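Peroxisomal acyl-CoA oxidase 1A (Solanum lycopersicum, PDB 2FON) probably catalyses the FAD-dependent oxidation of acyl-CoA in peroxisomal fatty acid beta-oxidation. Local coordinates at residues 507-512 and 587-592. Residues are numbered along the deposited sequence; the frame is centred on the assembly and turned at random.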
ATOM      1  N   GLU B 507     -26.151  -7.891 -11.652  1.00 64.25           N
ATOM      2  CA  GLU B 507     -26.650  -7.436 -12.938  1.00 63.73           C
ATOM      3  C   GLU B 507     -27.447  -6.167 -12.756  1.00 62.88           C
ATOM      4  O   GLU B 507     -27.215  -5.182 -13.451  1.00 62.28           O
ATOM      5  CB  GLU B 507     -27.498  -8.524 -13.585  1.00 63.59           C
ATOM      6  CG  GLU B 507     -26.665  -9.662 -14.200  1.00 64.74           C
ATOM      7  CD  GLU B 507     -27.486 -10.713 -14.970  1.00 65.65           C
ATOM      8  OE1 GLU B 507     -26.869 -11.501 -15.706  1.00 70.51           O
ATOM      9  OE2 GLU B 507     -28.738 -10.787 -14.863  1.00 66.72           O
ATOM     10  N   ALA B 508     -28.347  -6.172 -11.778  1.00 62.74           N
ATOM     11  CA  ALA B 508     -29.210  -5.016 -11.520  1.00 62.49           C
ATOM     12  C   ALA B 508     -28.350  -3.808 -11.207  1.00 62.30           C
ATOM     13  O   ALA B 508     -28.395  -2.791 -11.903  1.00 62.52           O
ATOM     14  CB  ALA B 508     -30.165  -5.302 -10.381  1.00 62.20           C
ATOM     15  N   ARG B 509     -27.532  -3.957 -10.178  1.00 62.00           N
ATOM     16  CA  ARG B 509     -26.617  -2.931  -9.773  1.00 62.45           C
ATOM     17  C   ARG B 509     -25.884  -2.284 -10.965  1.00 63.02           C
ATOM     18  O   ARG B 509     -25.818  -1.049 -11.082  1.00 63.01           O
ATOM     19  CB  ARG B 509     -25.602  -3.528  -8.816  1.00 61.85           C
ATOM     20  CG  ARG B 509     -24.508  -2.539  -8.433  1.00 64.44           C
ATOM     21  CD  ARG B 509     -23.230  -3.249  -8.274  1.00 63.36           C
ATOM     22  NE  ARG B 509     -22.218  -2.444  -7.640  1.00 65.23           N
ATOM     23  CZ  ARG B 509     -20.955  -2.860  -7.539  1.00 67.08           C
ATOM     24  NH1 ARG B 509     -20.629  -4.065  -8.006  1.00 63.36           N
ATOM     25  NH2 ARG B 509     -20.016  -2.086  -6.980  1.00 65.42           N
ATOM     26  N   SER B 510     -25.318  -3.123 -11.830  1.00 62.89           N
ATOM     27  CA  SER B 510     -24.512  -2.622 -12.911  1.00 63.13           C
ATOM     28  C   SER B 510     -25.388  -1.914 -13.951  1.00 62.52           C
ATOM     29  O   SER B 510     -25.130  -0.759 -14.326  1.00 62.58           O
ATOM     30  CB  SER B 510     -23.674  -3.753 -13.508  1.00 63.57           C
ATOM     31  OG  SER B 510     -22.999  -3.306 -14.670  1.00 66.86           O
ATOM     32  N   ALA B 511     -26.451  -2.586 -14.377  1.00 61.72           N
ATOM     33  CA  ALA B 511     -27.422  -1.959 -15.277  1.00 60.69           C
ATOM     34  C   ALA B 511     -27.833  -0.633 -14.703  1.00 60.03           C
ATOM     35  O   ALA B 511     -27.688   0.398 -15.339  1.00 59.91           O
ATOM     36  CB  ALA B 511     -28.629  -2.845 -15.487  1.00 60.18           C
ATOM     37  N   ARG B 512     -28.317  -0.647 -13.475  1.00 60.24           N
ATOM     38  CA  ARG B 512     -28.772   0.594 -12.898  1.00 60.67           C
ATOM     39  C   ARG B 512     -27.663   1.635 -12.904  1.00 60.99           C
ATOM     40  O   ARG B 512     -27.880   2.731 -13.368  1.00 61.32           O
ATOM     41  CB  ARG B 512     -29.336   0.367 -11.523  1.00 60.51           C
ATOM     42  CG  ARG B 512     -30.701  -0.194 -11.556  1.00 60.99           C
ATOM     43  CD  ARG B 512     -30.847  -1.239 -10.494  1.00 63.93           C
ATOM     44  NE  ARG B 512     -32.138  -1.906 -10.594  1.00 65.87           N
ATOM     45  CZ  ARG B 512     -33.150  -1.666  -9.771  1.00 68.04           C
ATOM     46  NH1 ARG B 512     -33.001  -0.784  -8.779  1.00 67.20           N
ATOM     47  NH2 ARG B 512     -34.301  -2.317  -9.929  1.00 68.10           N
ATOM     48  N   GLN B 587     -22.178  -1.631  -0.546  1.00 68.55           N
ATOM     49  CA  GLN B 587     -23.602  -1.787  -0.241  1.00 68.94           C
ATOM     50  C   GLN B 587     -24.514  -0.667  -0.723  1.00 68.46           C
ATOM     51  O   GLN B 587     -25.667  -0.889  -1.023  1.00 68.28           O
ATOM     52  CB  GLN B 587     -23.829  -2.034   1.226  1.00 69.03           C
ATOM     53  CG  GLN B 587     -24.601  -3.295   1.430  1.00 71.50           C
ATOM     54  CD  GLN B 587     -25.395  -3.252   2.674  1.00 75.21           C
ATOM     55  OE1 GLN B 587     -25.820  -2.189   3.089  1.00 77.67           O
ATOM     56  NE2 GLN B 587     -25.590  -4.406   3.305  1.00 78.74           N
ATOM     57  N   GLY B 588     -24.005   0.545  -0.808  1.00 68.65           N
ATOM     58  CA  GLY B 588     -24.867   1.606  -1.260  1.00 68.56           C
ATOM     59  C   GLY B 588     -25.298   1.338  -2.681  1.00 68.47           C
ATOM     60  O   GLY B 588     -26.440   1.583  -3.038  1.00 67.83           O
ATOM     61  N   ASP B 589     -24.388   0.820  -3.504  1.00 68.50           N
ATOM     62  CA  ASP B 589     -24.776   0.574  -4.874  1.00 68.95           C
ATOM     63  C   ASP B 589     -26.097  -0.183  -4.935  1.00 67.93           C
ATOM     64  O   ASP B 589     -26.973   0.220  -5.647  1.00 69.53           O
ATOM     65  CB  ASP B 589     -23.690  -0.130  -5.675  1.00 70.11           C
ATOM     66  CG  ASP B 589     -22.445   0.725  -5.853  1.00 73.32           C
ATOM     67  OD1 ASP B 589     -22.512   1.954  -5.525  1.00 74.87           O
ATOM     68  OD2 ASP B 589     -21.393   0.151  -6.292  1.00 76.57           O
ATOM     69  N   PHE B 590     -26.294  -1.216  -4.148  1.00 66.23           N
ATOM     70  CA  PHE B 590     -27.505  -1.987  -4.306  1.00 64.78           C
ATOM     71  C   PHE B 590     -28.704  -1.407  -3.578  1.00 64.88           C
ATOM     72  O   PHE B 590     -29.843  -1.683  -3.957  1.00 64.85           O
ATOM     73  CB  PHE B 590     -27.303  -3.428  -3.876  1.00 64.17           C
ATOM     74  CG  PHE B 590     -26.034  -4.053  -4.369  1.00 63.62           C
ATOM     75  CD1 PHE B 590     -24.802  -3.769  -3.750  1.00 62.91           C
ATOM     76  CD2 PHE B 590     -26.069  -4.976  -5.399  1.00 62.00           C
ATOM     77  CE1 PHE B 590     -23.653  -4.341  -4.203  1.00 62.46           C
ATOM     78  CE2 PHE B 590     -24.907  -5.596  -5.828  1.00 61.90           C
ATOM     79  CZ  PHE B 590     -23.703  -5.278  -5.245  1.00 62.21           C
ATOM     80  N   LEU B 591     -28.477  -0.628  -2.517  1.00 65.36           N
ATOM     81  CA  LEU B 591     -29.599   0.001  -1.765  1.00 65.15           C
ATOM     82  C   LEU B 591     -30.126   1.245  -2.442  1.00 66.10           C
ATOM     83  O   LEU B 591     -31.317   1.536  -2.352  1.00 66.37           O
ATOM     84  CB  LEU B 591     -29.203   0.354  -0.342  1.00 64.21           C
ATOM     85  CG  LEU B 591     -28.835  -0.802   0.601  1.00 64.18           C
ATOM     86  CD1 LEU B 591     -27.908  -0.278   1.732  1.00 61.95           C
ATOM     87  CD2 LEU B 591     -30.076  -1.544   1.182  1.00 60.81           C
ATOM     88  N   GLY B 592     -29.227   1.966  -3.121  1.00 67.81           N
ATOM     89  CA  GLY B 592     -29.543   3.158  -3.924  1.00 69.37           C
ATOM     90  C   GLY B 592     -30.746   2.889  -4.812  1.00 70.55           C
ATOM     91  O   GLY B 592     -31.908   2.931  -4.349  1.00 70.65           O
TER
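R509 reaches across to the short helix 587-592 and meets both D589 and F590. Its guanidinium grips the carboxylate side-on in a salt bridge, NE and NH2 both donating to a single oxygen: NH2 lies 2.7 Å from D589 OD2, and NE lies 3.0 Å from the same OD2. The NH2 bond is the straighter, at 154° against 136° for NE, and arrives nearly in line with the C-O bond, whereas NE approaches OD2 from the anti side. Guanidinium and carboxylate planes are almost coplanar. The aliphatic part of the arginine meanwhile lies over one face of the F590 ring, near its rim, with CD 3.7 Å from F590 CZ in an off-centre CH-pi contact. CG stands anti to the backbone N (chi1 175°), carrying the R509 chain off its helix, and a bend at chi2 then lays the aliphatic part on the ring and brings the guanidinium to D589. The contact thus joins helix 499-521 to helix 587-592 within the helical C-terminal region of the acyl-CoA oxidase fold, away from the FAD site. An alanine in place of R509 is likely to leave the D589 carboxylate without its cationic mate and one face of F590 less well packed. In the next shell, Q547 on helix 535-558 accepts a hydrogen bond from R509 NH1, tying the guanidinium to a third helix, while F506 packs edge-to-face with the F590 ring.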